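Local coordinates for protein lipolytic enzyme, g-d-s-l (Clostridium thermocellum, PDB 2W47) that carries a family 6 carbohydrate-binding module, a beta-sandwich domain that holds a glycan beside a calcium ion, at residues Y7-E20 against C30-W44. Residues are numbered along the deposited sequence; the frame is centred on the assembly and turned at random.
Sequences YQAEDAIIYNAILE and CYVNYHNEVGGYIEW. With CA (calcium ion), chain C; AQA (4-deoxy-beta-L-threo-hex-4-enopyranuronic acid), chain B.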
ATOM      1  N   TYR A   7       1.801  -7.498  -5.629  1.00 10.07           N
ATOM      2  CA  TYR A   7       2.631  -6.467  -6.232  1.00  9.37           C
ATOM      3  C   TYR A   7       3.737  -6.170  -5.237  1.00  9.02           C
ATOM      4  O   TYR A   7       3.506  -5.532  -4.204  1.00  9.25           O
ATOM      5  CB  TYR A   7       1.782  -5.231  -6.560  1.00  9.49           C
ATOM      6  CG  TYR A   7       0.825  -5.523  -7.683  1.00  9.06           C
ATOM      7  CD1 TYR A   7       1.191  -5.303  -9.011  1.00 10.07           C
ATOM      8  CD2 TYR A   7      -0.424  -6.087  -7.430  1.00  9.41           C
ATOM      9  CE1 TYR A   7       0.324  -5.609 -10.053  1.00  9.91           C
ATOM     10  CE2 TYR A   7      -1.296  -6.397  -8.465  1.00  9.74           C
ATOM     11  CZ  TYR A   7      -0.915  -6.160  -9.769  1.00  9.66           C
ATOM     12  OH  TYR A   7      -1.762  -6.464 -10.812  1.00 11.16           O
ATOM     13  N   GLN A   8       4.933  -6.683  -5.520  1.00  9.65           N
ATOM     14  CA  GLN A   8       6.029  -6.584  -4.568  1.00  9.81           C
ATOM     15  C   GLN A   8       6.640  -5.186  -4.518  1.00  9.58           C
ATOM     16  O   GLN A   8       6.519  -4.408  -5.459  1.00  9.48           O
ATOM     17  CB  GLN A   8       7.121  -7.630  -4.857  1.00 10.55           C
ATOM     18  CG  GLN A   8       6.895  -8.980  -4.154  1.00 11.41           C
ATOM     19  CD  GLN A   8       7.058  -8.873  -2.651  1.00 13.74           C
ATOM     20  OE1 GLN A   8       7.589  -7.880  -2.149  1.00 15.02           O
ATOM     21  NE2 GLN A   8       6.606  -9.896  -1.924  1.00 14.77           N
ATOM     22  N   ALA A   9       7.305  -4.888  -3.407  1.00  9.59           N
ATOM     23  CA  ALA A   9       7.936  -3.583  -3.194  1.00  9.51           C
ATOM     24  C   ALA A   9       8.828  -3.173  -4.369  1.00  9.97           C
ATOM     25  O   ALA A   9       8.776  -2.020  -4.827  1.00  9.34           O
ATOM     26  CB  ALA A   9       8.742  -3.593  -1.890  1.00  9.61           C
ATOM     27  N   GLU A  10       9.627  -4.117  -4.866  1.00 10.58           N
ATOM     28  CA  GLU A  10      10.615  -3.814  -5.908  1.00 12.09           C
ATOM     29  C   GLU A  10       9.969  -3.400  -7.235  1.00 11.63           C
ATOM     30  O   GLU A  10      10.632  -2.825  -8.105  1.00 12.12           O
ATOM     31  CB  GLU A  10      11.582  -5.002  -6.124  1.00 11.97           C
ATOM     32  CG  GLU A  10      10.922  -6.213  -6.823  1.00 13.80           C
ATOM     33  CD  GLU A  10      11.644  -7.558  -6.698  1.00 15.83           C
ATOM     34  OE1 GLU A  10      10.954  -8.588  -6.870  1.00 21.49           O
ATOM     35  OE2 GLU A  10      12.863  -7.614  -6.438  1.00 18.32           O
ATOM     36  N   ASP A  11       8.681  -3.695  -7.399  1.00 11.08           N
ATOM     37  CA  ASP A  11       7.992  -3.382  -8.654  1.00 11.45           C
ATOM     38  C   ASP A  11       7.213  -2.070  -8.617  1.00 10.98           C
ATOM     39  O   ASP A  11       6.626  -1.646  -9.620  1.00 10.96           O
ATOM     40  CB  ASP A  11       7.126  -4.553  -9.089  1.00 12.63           C
ATOM     41  CG  ASP A  11       7.968  -5.746  -9.542  1.00 14.18           C
ATOM     42  OD1 ASP A  11       8.964  -5.542 -10.276  1.00 18.75           O
ATOM     43  OD2 ASP A  11       7.657  -6.877  -9.145  1.00 18.91           O
ATOM     44  N   ALA A  12       7.235  -1.419  -7.461  1.00 10.39           N
ATOM     45  CA  ALA A  12       6.611  -0.121  -7.313  1.00 10.44           C
ATOM     46  C   ALA A  12       7.482   0.973  -7.901  1.00 10.20           C
ATOM     47  O   ALA A  12       8.691   0.812  -8.065  1.00 10.04           O
ATOM     48  CB  ALA A  12       6.360   0.165  -5.845  1.00 10.48           C
ATOM     49  N   ILE A  13       6.841   2.085  -8.223  1.00  9.82           N
ATOM     50  CA  ILE A  13       7.514   3.344  -8.459  1.00 10.27           C
ATOM     51  C   ILE A  13       7.449   4.072  -7.129  1.00  9.36           C
ATOM     52  O   ILE A  13       6.370   4.194  -6.536  1.00  9.09           O
ATOM     53  CB  ILE A  13       6.802   4.135  -9.574  1.00 10.90           C
ATOM     54  CG1 ILE A  13       6.937   3.373 -10.898  1.00 13.73           C
ATOM     55  CG2 ILE A  13       7.334   5.572  -9.676  1.00 13.15           C
ATOM     56  CD1 ILE A  13       5.813   3.638 -11.896  1.00 16.49           C
ATOM     57  N   ILE A  14       8.600   4.497  -6.622  1.00  9.15           N
ATOM     58  CA  ILE A  14       8.636   5.117  -5.302  1.00  8.91           C
ATOM     59  C   ILE A  14       9.250   6.507  -5.370  1.00  8.92           C
ATOM     60  O   ILE A  14      10.119   6.783  -6.212  1.00  9.13           O
ATOM     61  CB  ILE A  14       9.323   4.209  -4.243  1.00  8.61           C
ATOM     62  CG1 ILE A  14      10.825   4.060  -4.516  1.00  9.61           C
ATOM     63  CG2 ILE A  14       8.610   2.850  -4.173  1.00  9.72           C
ATOM     64  CD1 ILE A  14      11.541   3.136  -3.536  1.00 10.20           C
ATOM     65  N   TYR A  15       8.797   7.373  -4.474  1.00  8.41           N
ATOM     66  CA  TYR A  15       9.250   8.751  -4.419  1.00  8.56           C
ATOM     67  C   TYR A  15       9.467   9.117  -2.965  1.00  8.45           C
ATOM     68  O   TYR A  15       8.582   8.921  -2.138  1.00  7.51           O
ATOM     69  CB  TYR A  15       8.204   9.674  -5.033  1.00  9.41           C
ATOM     70  CG  TYR A  15       8.447  11.142  -4.767  1.00 11.55           C
ATOM     71  CD1 TYR A  15       9.433  11.835  -5.464  1.00 12.53           C
ATOM     72  CD2 TYR A  15       7.686  11.836  -3.828  1.00 12.46           C
ATOM     73  CE1 TYR A  15       9.665  13.188  -5.221  1.00 13.88           C
ATOM     74  CE2 TYR A  15       7.910  13.190  -3.578  1.00 13.16           C
ATOM     75  CZ  TYR A  15       8.896  13.851  -4.279  1.00 13.67           C
ATOM     76  OH  TYR A  15       9.109  15.192  -4.023  1.00 15.86           O
ATOM     77  N   ASN A  16      10.639   9.646  -2.643  1.00  8.13           N
ATOM     78  CA  ASN A  16      10.978   9.960  -1.256  1.00  8.48           C
ATOM     79  C   ASN A  16      10.706   8.774  -0.325  1.00  8.38           C
ATOM     80  O   ASN A  16      10.070   8.882   0.734  1.00  8.77           O
ATOM     81  CB  ASN A  16      10.301  11.257  -0.798  1.00  8.72           C
ATOM     82  CG  ASN A  16      11.031  12.478  -1.299  1.00 11.24           C
ATOM     83  OD1 ASN A  16      12.184  12.388  -1.711  1.00 14.88           O
ATOM     84  ND2 ASN A  16      10.372  13.624  -1.256  1.00 14.39           N
ATOM     85  N   ALA A  17      11.191   7.630  -0.783  1.00  8.61           N
ATOM     86  CA  ALA A  17      11.092   6.358  -0.102  1.00  8.27           C
ATOM     87  C   ALA A  17      12.219   5.507  -0.679  1.00  8.42           C
ATOM     88  O   ALA A  17      12.719   5.808  -1.773  1.00  9.51           O
ATOM     89  CB  ALA A  17       9.740   5.728  -0.384  1.00  8.79           C
ATOM     90  N   ILE A  18      12.618   4.473   0.055  1.00  8.40           N
ATOM     91  CA  ILE A  18      13.662   3.554  -0.396  1.00  8.34           C
ATOM     92  C   ILE A  18      13.195   2.111  -0.305  1.00  7.56           C
ATOM     93  O   ILE A  18      12.179   1.820   0.333  1.00  7.60           O
ATOM     94  CB  ILE A  18      14.969   3.729   0.423  1.00  8.55           C
ATOM     95  CG1 ILE A  18      14.787   3.252   1.883  1.00  9.03           C
ATOM     96  CG2 ILE A  18      15.462   5.175   0.331  1.00  9.78           C
ATOM     97  CD1 ILE A  18      16.055   3.262   2.742  1.00  9.47           C
ATOM     98  N   LEU A  19      13.945   1.212  -0.939  1.00  7.19           N
ATOM     99  CA  LEU A  19      13.791  -0.220  -0.747  1.00  7.40           C
ATOM    100  C   LEU A  19      14.865  -0.645   0.238  1.00  7.37           C
ATOM    101  O   LEU A  19      16.044  -0.311   0.067  1.00  7.48           O
ATOM    102  CB  LEU A  19      13.993  -0.964  -2.068  1.00  7.33           C
ATOM    103  CG  LEU A  19      13.022  -0.609  -3.195  1.00  7.34           C
ATOM    104  CD1 LEU A  19      13.331  -1.399  -4.460  1.00  8.37           C
ATOM    105  CD2 LEU A  19      11.580  -0.836  -2.750  1.00  9.34           C
ATOM    106  N   GLU A  20      14.468  -1.369   1.279  1.00  7.02           N
ATOM    107  CA  GLU A  20      15.430  -1.825   2.276  1.00  8.22           C
ATOM    108  C   GLU A  20      15.083  -3.214   2.788  1.00  7.60           C
ATOM    109  O   GLU A  20      14.035  -3.780   2.438  1.00  7.94           O
ATOM    110  CB  GLU A  20      15.573  -0.819   3.421  1.00  8.53           C
ATOM    111  CG  GLU A  20      14.411  -0.781   4.369  1.00  9.70           C
ATOM    112  CD  GLU A  20      14.642   0.108   5.575  1.00  9.76           C
ATOM    113  OE1 GLU A  20      14.010  -0.176   6.613  1.00  9.65           O
ATOM    114  OE2 GLU A  20      15.426   1.082   5.487  1.00 11.33           O
ATOM    115  N   CYS A  30      12.551  -7.363  -0.581  1.00  8.52           N
ATOM    116  CA  CYS A  30      12.696  -6.147   0.208  1.00  8.16           C
ATOM    117  C   CYS A  30      11.326  -5.567   0.517  1.00  7.68           C
ATOM    118  O   CYS A  30      10.299  -6.137   0.157  1.00  7.74           O
ATOM    119  CB  CYS A  30      13.536  -5.116  -0.572  1.00  8.66           C
ATOM    120  SG  CYS A  30      12.828  -4.630  -2.176  1.00  9.77           S
ATOM    121  N   TYR A  31      11.328  -4.416   1.178  1.00  7.40           N
ATOM    122  CA  TYR A  31      10.111  -3.657   1.439  1.00  7.17           C
ATOM    123  C   TYR A  31      10.431  -2.173   1.281  1.00  7.18           C
ATOM    124  O   TYR A  31      11.604  -1.789   1.175  1.00  7.86           O
ATOM    125  CB  TYR A  31       9.570  -3.972   2.841  1.00  7.51           C
ATOM    126  CG  TYR A  31      10.521  -3.601   3.961  1.00  7.36           C
ATOM    127  CD1 TYR A  31      10.525  -2.312   4.505  1.00  8.16           C
ATOM    128  CD2 TYR A  31      11.412  -4.538   4.483  1.00  6.80           C
ATOM    129  CE1 TYR A  31      11.397  -1.960   5.530  1.00  7.62           C
ATOM    130  CE2 TYR A  31      12.283  -4.203   5.520  1.00  8.37           C
ATOM    131  CZ  TYR A  31      12.264  -2.919   6.045  1.00  7.46           C
ATOM    132  OH  TYR A  31      13.130  -2.589   7.059  1.00  8.52           O
ATOM    133  N   VAL A  32       9.387  -1.349   1.252  1.00  7.50           N
ATOM    134  CA  VAL A  32       9.556   0.098   1.141  1.00  7.28           C
ATOM    135  C   VAL A  32       9.607   0.754   2.512  1.00  7.50           C
ATOM    136  O   VAL A  32       8.766   0.498   3.361  1.00  7.72           O
ATOM    137  CB  VAL A  32       8.409   0.751   0.347  1.00  7.47           C
ATOM    138  CG1 VAL A  32       8.679   2.237   0.164  1.00  8.21           C
ATOM    139  CG2 VAL A  32       8.246   0.090  -1.009  1.00  8.06           C
ATOM    140  N   ASN A  33      10.603   1.612   2.703  1.00  7.31           N
ATOM    141  CA  ASN A  33      10.690   2.481   3.866  1.00  7.44           C
ATOM    142  C   ASN A  33      10.600   3.917   3.378  1.00  7.63           C
ATOM    143  O   ASN A  33      11.484   4.390   2.665  1.00  7.56           O
ATOM    144  CB  ASN A  33      12.000   2.202   4.610  1.00  7.94           C
ATOM    145  CG  ASN A  33      12.311   3.217   5.695  1.00 10.18           C
ATOM    146  OD1 ASN A  33      11.479   4.046   6.069  1.00  9.91           O
ATOM    147  ND2 ASN A  33      13.543   3.171   6.188  1.00 13.67           N
ATOM    148  N   TYR A  34       9.502   4.590   3.729  1.00  7.46           N
ATOM    149  CA  TYR A  34       9.275   5.977   3.346  1.00  7.61           C
ATOM    150  C   TYR A  34      10.284   6.886   4.030  1.00  8.10           C
ATOM    151  O   TYR A  34      10.659   6.644   5.173  1.00  8.00           O
ATOM    152  CB  TYR A  34       7.883   6.411   3.806  1.00  7.23           C
ATOM    153  CG  TYR A  34       6.714   5.936   2.965  1.00  6.25           C
ATOM    154  CD1 TYR A  34       6.278   4.616   3.011  1.00  6.74           C
ATOM    155  CD2 TYR A  34       5.999   6.833   2.178  1.00  6.22           C
ATOM    156  CE1 TYR A  34       5.185   4.189   2.271  1.00  6.64           C
ATOM    157  CE2 TYR A  34       4.897   6.420   1.430  1.00  6.81           C
ATOM    158  CZ  TYR A  34       4.505   5.093   1.476  1.00  6.19           C
ATOM    159  OH  TYR A  34       3.423   4.644   0.749  1.00  6.55           O
ATOM    160  N   HIS A  35      10.711   7.955   3.359  1.00  8.85           N
ATOM    161  CA  HIS A  35      11.397   9.032   4.075  1.00  9.21           C
ATOM    162  C   HIS A  35      10.479   9.533   5.180  1.00  9.62           C
ATOM    163  O   HIS A  35       9.253   9.565   5.014  1.00  9.71           O
ATOM    164  CB  HIS A  35      11.704  10.204   3.144  1.00  9.79           C
ATOM    165  CG  HIS A  35      12.794   9.943   2.154  1.00 10.45           C
ATOM    166  ND1 HIS A  35      13.422   8.722   2.022  1.00 12.19           N
ATOM    167  CD2 HIS A  35      13.350  10.755   1.223  1.00 11.56           C
ATOM    168  CE1 HIS A  35      14.331   8.800   1.064  1.00 12.56           C
ATOM    169  NE2 HIS A  35      14.298  10.020   0.558  1.00 12.84           N
ATOM    170  N   ASN A  36      11.067   9.930   6.302  1.00  9.44           N
ATOM    171  CA  ASN A  36      10.267  10.454   7.395  1.00 10.78           C
ATOM    172  C   ASN A  36       9.943  11.923   7.177  1.00 10.61           C
ATOM    173  O   ASN A  36      10.545  12.840   7.756  1.00 11.12           O
ATOM    174  CB  ASN A  36      10.907  10.118   8.744  1.00 11.27           C
ATOM    175  CG  ASN A  36      10.827   8.619   9.057  1.00 14.66           C
ATOM    176  OD1 ASN A  36      10.951   7.773   8.160  1.00 17.98           O
ATOM    177  ND2 ASN A  36      10.598   8.289  10.313  1.00 18.07           N
ATOM    178  N   GLU A  37       8.998  12.123   6.268  1.00 10.11           N
ATOM    179  CA  GLU A  37       8.550  13.440   5.842  1.00 11.01           C
ATOM    180  C   GLU A  37       7.193  13.326   5.164  1.00 10.12           C
ATOM    181  O   GLU A  37       6.765  12.230   4.780  1.00 10.08           O
ATOM    182  CB  GLU A  37       9.575  14.081   4.898  1.00 11.29           C
ATOM    183  CG  GLU A  37       9.731  13.372   3.553  1.00 13.40           C
ATOM    184  CD  GLU A  37      10.837  13.958   2.701  1.00 14.15           C
ATOM    185  OE1 GLU A  37      12.008  13.939   3.135  1.00 19.18           O
ATOM    186  OE2 GLU A  37      10.531  14.429   1.589  1.00 20.90           O
ATOM    187  N   VAL A  38       6.508  14.456   5.021  1.00  9.51           N
ATOM    188  CA  VAL A  38       5.255  14.497   4.282  1.00  9.49           C
ATOM    189  C   VAL A  38       5.509  14.193   2.805  1.00  9.06           C
ATOM    190  O   VAL A  38       6.503  14.653   2.228  1.00  9.62           O
ATOM    191  CB  VAL A  38       4.572  15.894   4.409  1.00  9.33           C
ATOM    192  CG1 VAL A  38       3.348  16.018   3.499  1.00  9.66           C
ATOM    193  CG2 VAL A  38       4.183  16.174   5.850  1.00 11.63           C
ATOM    194  N   GLY A  39       4.630  13.400   2.194  1.00  8.81           N
ATOM    195  CA  GLY A  39       4.557  13.373   0.734  1.00  8.76           C
ATOM    196  C   GLY A  39       5.280  12.283  -0.023  1.00  8.66           C
ATOM    197  O   GLY A  39       5.144  12.208  -1.242  1.00  8.94           O
ATOM    198  N   GLY A  40       6.046  11.436   0.660  1.00  7.98           N
ATOM    199  CA  GLY A  40       6.598  10.268  -0.018  1.00  7.62           C
ATOM    200  C   GLY A  40       5.473   9.400  -0.534  1.00  7.08           C
ATOM    201  O   GLY A  40       4.347   9.435  -0.012  1.00  7.22           O
ATOM    202  N   TYR A  41       5.744   8.613  -1.569  1.00  7.15           N
ATOM    203  CA  TYR A  41       4.712   7.717  -2.059  1.00  7.47           C
ATOM    204  C   TYR A  41       5.232   6.455  -2.684  1.00  7.30           C
ATOM    205  O   TYR A  41       6.394   6.372  -3.076  1.00  7.22           O
ATOM    206  CB  TYR A  41       3.746   8.418  -3.034  1.00  8.21           C
ATOM    207  CG  TYR A  41       4.313   8.886  -4.367  1.00  9.13           C
ATOM    208  CD1 TYR A  41       4.554   7.987  -5.415  1.00  9.11           C
ATOM    209  CD2 TYR A  41       4.538  10.241  -4.598  1.00 10.75           C
ATOM    210  CE1 TYR A  41       5.056   8.438  -6.655  1.00 10.23           C
ATOM    211  CE2 TYR A  41       5.019  10.696  -5.823  1.00 11.55           C
ATOM    212  CZ  TYR A  41       5.275   9.796  -6.839  1.00 10.65           C
ATOM    213  OH  TYR A  41       5.768  10.275  -8.043  1.00 13.78           O
ATOM    214  N   ILE A  42       4.345   5.467  -2.761  0.50  7.11           N
ATOM    215  CA  ILE A  42       4.576   4.233  -3.501  0.50  7.79           C
ATOM    216  C   ILE A  42       3.426   4.076  -4.488  0.50  7.63           C
ATOM    217  O   ILE A  42       2.261   4.322  -4.153  0.50  7.68           O
ATOM    218  CB  ILE A  42       4.666   2.992  -2.575  0.50  7.64           C
ATOM    219  CG1 ILE A  42       3.324   2.720  -1.885  0.50  8.24           C
ATOM    220  CG2 ILE A  42       5.805   3.159  -1.578  0.50  8.51           C
ATOM    221  CD1 ILE A  42       3.366   1.629  -0.827  0.50  8.22           C
ATOM    222  N   GLU A  43       3.762   3.683  -5.712  1.00  8.00           N
ATOM    223  CA  GLU A  43       2.780   3.574  -6.775  1.00  8.30           C
ATOM    224  C   GLU A  43       2.976   2.277  -7.523  1.00  8.60           C
ATOM    225  O   GLU A  43       4.096   1.929  -7.887  1.00  9.25           O
ATOM    226  CB  GLU A  43       2.936   4.754  -7.723  1.00  8.74           C
ATOM    227  CG  GLU A  43       1.964   4.775  -8.869  1.00  9.57           C
ATOM    228  CD  GLU A  43       2.085   6.052  -9.649  1.00 10.41           C
ATOM    229  OE1 GLU A  43       1.550   7.082  -9.188  1.00  9.47           O
ATOM    230  OE2 GLU A  43       2.707   6.032 -10.741  1.00 12.37           O
ATOM    231  N   TRP A  44       1.880   1.568  -7.763  1.00  8.65           N
ATOM    232  CA  TRP A  44       1.926   0.375  -8.583  1.00  8.60           C
ATOM    233  C   TRP A  44       0.989   0.492  -9.766  1.00  8.81           C
ATOM    234  O   TRP A  44      -0.077   1.114  -9.681  1.00  8.98           O
ATOM    235  CB  TRP A  44       1.501  -0.850  -7.781  1.00  8.71           C
ATOM    236  CG  TRP A  44       2.519  -1.437  -6.866  1.00  8.94           C
ATOM    237  CD1 TRP A  44       3.544  -2.278  -7.200  1.00  9.73           C
ATOM    238  CD2 TRP A  44       2.562  -1.298  -5.444  1.00  8.42           C
ATOM    239  NE1 TRP A  44       4.233  -2.654  -6.073  1.00  9.65           N
ATOM    240  CE2 TRP A  44       3.649  -2.067  -4.982  1.00  8.79           C
ATOM    241  CE3 TRP A  44       1.787  -0.589  -4.516  1.00  9.51           C
ATOM    242  CZ2 TRP A  44       3.980  -2.156  -3.639  1.00  9.63           C
ATOM    243  CZ3 TRP A  44       2.122  -0.677  -3.177  1.00  9.19           C
ATOM    244  CH2 TRP A  44       3.211  -1.454  -2.754  1.00  8.86           C
TER
HETATM  245 CA    CA C1137      10.208   5.514   7.177  1.00 13.23          CA
HETATM  246  O6A AQA B   2      10.533   5.474  11.367  1.00 15.19           O
HETATM  247  C6  AQA B   2      10.706   4.666  10.412  1.00 16.56           C
HETATM  248  O6B AQA B   2      10.111   4.789   9.311  1.00 16.51           O
HETATM  249  C5  AQA B   2      11.542   3.641  10.579  1.00 16.81           C
HETATM  250  O5  AQA B   2      12.181   3.525  11.884  1.00 18.59           O
HETATM  251  C4  AQA B   2      11.758   2.740   9.593  1.00 17.67           C
HETATM  252  C3  AQA B   2      12.875   1.723   9.719  1.00 18.65           C
HETATM  253  O3  AQA B   2      12.632   0.567   8.904  1.00 17.80           O
HETATM  254  C2  AQA B   2      12.972   1.319  11.184  1.00 19.05           C
HETATM  255  O2  AQA B   2      14.025   0.375  11.388  1.00 18.01           O
HETATM  256  C1  AQA B   2      13.222   2.554  12.044  1.00 19.93           C
HETATM  257  O   HOH W   1      10.109  -7.989  -1.589  1.00500.00           O
HETATM  258  O   HOH W   2       8.077  14.266  -0.002  1.00 21.83           O
HETATM  259  O   HOH W   3       8.401   3.926   6.287  1.00  8.79           O
HETATM  260  O   HOH W   4      12.367   5.943   8.029  1.00 21.64           O
HETATM  261  O   HOH W   5       8.298   6.831   7.257  1.00  9.87           O
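Glu20 spreads its carboxylate between two facing side chains: Tyr31 OH donates to Glu20 OE1 at 2.6 Å, on the anti side, and Asn33 ND2 reaches Glu20 OE2 at 2.9 Å from above the carboxylate plane. With CG wedged between backbone N and carbonyl carbon (chi1 74°), the glutamate chain passes the CE1-CZ rim of the Tyr31 ring, while its backbone O lies over one face. Held by Glu20 at ND2 and by calcium at OD1 (2.2 Å), the Asn33 amide has both branches engaged, which should set its rotation. The calcium is also bound by Tyr34 O, Asn36 OD1, three waters and O6B of AQA, whose O3 lies 2.8 Å from Glu20 OE1.

At the other end the Trp44 indole is clamped by CH-pi contacts, Ala12 CB over one face of its five-membered ring and Tyr7 CB over the opposite one. Its NE1 donates in the ring plane to Gln8 O (2.9 Å), which accepts Asp11 N from the opposite face. Tyr15 CB sits 3.5 Å from the Tyr41 ring centroid, over the face, whereas the rings barely overlap. Val32 CG2 meets Ala9, Ile14 and Leu19.

Backbone pairing is antiparallel throughout: strand 13-15 edges the five-stranded sheet beside 41-48, and past Asn16 strand 17-20 turns to form a hairpin with 31-34. Strand 106-114 flanks 41-48 on its other side, and strand 122-130 packs against Trp44 and Tyr31.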